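Local structure of DegQ (Legionella fallonii, 3PV2) at residues Lys334-Arg339 against Pro343-Ala348. The protein is an HtrA-family protease with a trypsin-like domain and two PDZ domains that assembles into large 12-meric particles and probably degrades misfolded proteins. Numbering follows the deposited sequence.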
loop_
_atom_site.group_PDB
_atom_site.type_symbol
_atom_site.label_atom_id
_atom_site.label_comp_id
_atom_site.label_asym_id
_atom_site.label_seq_id
_atom_site.Cartn_x
_atom_site.Cartn_y
_atom_site.Cartn_z
ATOM N N LYS B 334 48.022 31.100 -33.921
ATOM C CA LYS B 334 48.435 30.782 -35.263
ATOM C C LYS B 334 47.730 29.475 -35.651
ATOM O O LYS B 334 47.783 28.527 -34.910
ATOM C CB LYS B 334 49.948 30.633 -35.321
ATOM C CG LYS B 334 50.477 29.938 -36.539
ATOM C CD LYS B 334 51.981 29.998 -36.597
ATOM C CE LYS B 334 52.518 28.827 -37.360
ATOM N NZ LYS B 334 54.007 28.690 -37.260
ATOM N N ILE B 335 47.061 29.444 -36.787
ATOM C CA ILE B 335 46.370 28.204 -37.213
ATOM C C ILE B 335 46.810 27.817 -38.600
ATOM O O ILE B 335 46.717 28.612 -39.499
ATOM C CB ILE B 335 44.824 28.337 -37.198
ATOM C CG1 ILE B 335 44.293 28.770 -35.821
ATOM C CG2 ILE B 335 44.230 27.005 -37.530
ATOM C CD1 ILE B 335 42.859 29.451 -35.854
ATOM N N ILE B 336 47.311 26.606 -38.785
ATOM C CA ILE B 336 47.774 26.191 -40.105
ATOM C C ILE B 336 46.755 25.191 -40.595
ATOM O O ILE B 336 46.442 24.290 -39.882
ATOM C CB ILE B 336 49.220 25.571 -40.077
ATOM C CG1 ILE B 336 50.263 26.646 -39.723
ATOM C CG2 ILE B 336 49.631 24.957 -41.457
ATOM C CD1 ILE B 336 51.692 26.087 -39.735
ATOM N N VAL B 337 46.213 25.391 -41.787
ATOM C CA VAL B 337 45.202 24.471 -42.358
ATOM C C VAL B 337 45.634 23.996 -43.744
ATOM O O VAL B 337 46.501 24.524 -44.363
ATOM C CB VAL B 337 43.749 25.074 -42.427
ATOM C CG1 VAL B 337 43.201 25.475 -40.967
ATOM C CG2 VAL B 337 43.720 26.237 -43.335
ATOM N N GLU B 338 44.983 22.945 -44.195
ATOM C CA GLU B 338 45.082 22.512 -45.559
ATOM C C GLU B 338 43.738 22.838 -46.158
ATOM O O GLU B 338 42.726 22.442 -45.630
ATOM C CB GLU B 338 45.290 20.999 -45.670
ATOM C CG GLU B 338 46.665 20.509 -45.333
ATOM C CD GLU B 338 47.651 20.702 -46.444
ATOM O OE1 GLU B 338 47.346 20.537 -47.638
ATOM O OE2 GLU B 338 48.782 21.030 -46.111
ATOM N N ARG B 339 43.722 23.522 -47.281
ATOM C CA ARG B 339 42.508 23.751 -47.963
ATOM C C ARG B 339 42.618 23.333 -49.392
ATOM O O ARG B 339 43.271 23.992 -50.138
ATOM C CB ARG B 339 42.144 25.251 -47.890
ATOM C CG ARG B 339 40.928 25.657 -48.767
ATOM C CD ARG B 339 40.572 27.212 -48.604
ATOM N NE ARG B 339 40.450 27.578 -47.188
ATOM C CZ ARG B 339 40.482 28.809 -46.695
ATOM N NH1 ARG B 339 40.631 29.864 -47.485
ATOM N NH2 ARG B 339 40.387 28.981 -45.380
ATOM N N PRO B 343 48.344 24.629 -48.359
ATOM C CA PRO B 343 48.525 25.034 -46.984
ATOM C C PRO B 343 48.289 26.554 -46.792
ATOM O O PRO B 343 48.583 27.348 -47.676
ATOM C CB PRO B 343 49.975 24.638 -46.694
ATOM C CG PRO B 343 50.686 24.752 -48.025
ATOM C CD PRO B 343 49.612 24.518 -49.104
ATOM N N LEU B 344 47.684 26.929 -45.669
ATOM C CA LEU B 344 47.478 28.331 -45.325
ATOM C C LEU B 344 47.760 28.560 -43.860
ATOM O O LEU B 344 47.478 27.713 -43.007
ATOM C CB LEU B 344 46.055 28.810 -45.626
ATOM C CG LEU B 344 45.557 28.805 -47.073
ATOM C CD1 LEU B 344 43.989 28.798 -47.144
ATOM C CD2 LEU B 344 46.156 30.002 -47.867
ATOM N N THR B 345 48.359 29.707 -43.582
ATOM C CA THR B 345 48.647 30.094 -42.235
ATOM C C THR B 345 47.709 31.222 -41.918
ATOM O O THR B 345 47.643 32.228 -42.615
ATOM C CB THR B 345 50.075 30.511 -42.045
ATOM O OG1 THR B 345 50.890 29.382 -42.328
ATOM C CG2 THR B 345 50.336 30.986 -40.596
ATOM N N LEU B 346 46.965 31.017 -40.861
ATOM C CA LEU B 346 46.018 32.022 -40.429
ATOM C C LEU B 346 46.310 32.456 -39.014
ATOM O O LEU B 346 46.918 31.706 -38.209
ATOM C CB LEU B 346 44.603 31.469 -40.484
ATOM C CG LEU B 346 44.178 30.798 -41.796
ATOM C CD1 LEU B 346 42.868 30.043 -41.566
ATOM C CD2 LEU B 346 44.117 31.780 -43.010
ATOM N N SER B 347 45.787 33.632 -38.701
ATOM C CA SER B 347 45.948 34.217 -37.386
ATOM C C SER B 347 44.613 34.755 -36.838
ATOM O O SER B 347 43.958 35.587 -37.461
ATOM C CB SER B 347 46.974 35.375 -37.437
ATOM O OG SER B 347 47.327 35.707 -36.102
ATOM N N ALA B 348 44.247 34.243 -35.673
ATOM C CA ALA B 348 43.004 34.569 -35.027
ATOM C C ALA B 348 43.259 35.123 -33.597
ATOM O O ALA B 348 44.223 34.758 -32.930
ATOM C CB ALA B 348 42.101 33.349 -34.991
#
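Arg339 and Leu344 meet where the two strands near their connecting turn, the arginine side chain running past the leucine methyl along its length. Its CB lies 4.1 Å from Leu344 CD1; CG, anti to the backbone N (chi1 172°), carries the chain on past that methyl, and CD comes to 4.0 Å from it. A bend at chi3 (-51°) then turns the guanidinium so that one face receives CD1, which sits 3.4 Å above the plane and over its centre, with CZ and NH1 its nearest atoms; NE and, a little farther off, NH2 also lie near it. This is apolar packing against a flat cation; the polar end is held separately, NH2 forming a salt bridge with Asp304 and a hydrogen bond to the carbonyl of Gly299, which should fix the rotation of the group.

From Val337 and Leu344 onward, away from the turn, the backbones are hydrogen-bonded in antiparallel register. Val337 and Leu344 exchange two hydrogen bonds, as do Ile335 and Leu346; the shortest, from Ile335 N to Leu346 O at 2.7 Å, is nearly straight (175° at the hydrogen). CA-H...O contacts flank the hydrogen bonds, for example from Ile336 CA to Leu344 O at 3.3 Å.

The faces differ in character. Val337 CG2 lies 4.3 Å from Leu346 CD1 and also approaches Leu344 CB. Ile335 CD1 reaches Ala348 CB at 4.1 Å; Ile335 and Val337 also touch Ile306 of the next strand. On the other face, Ile336 and Thr345 run side by side, Ile336 CG1 beside Thr345 OG1 at 3.8 Å, and Lys334 and Thr345 are both more open to solvent.

The antiparallel pairing and short connection define a beta hairpin, formed by the last two strands, in chain order, of the first PDZ domain's sheet, to which the pairing of 332-339 with 305-309 joins it.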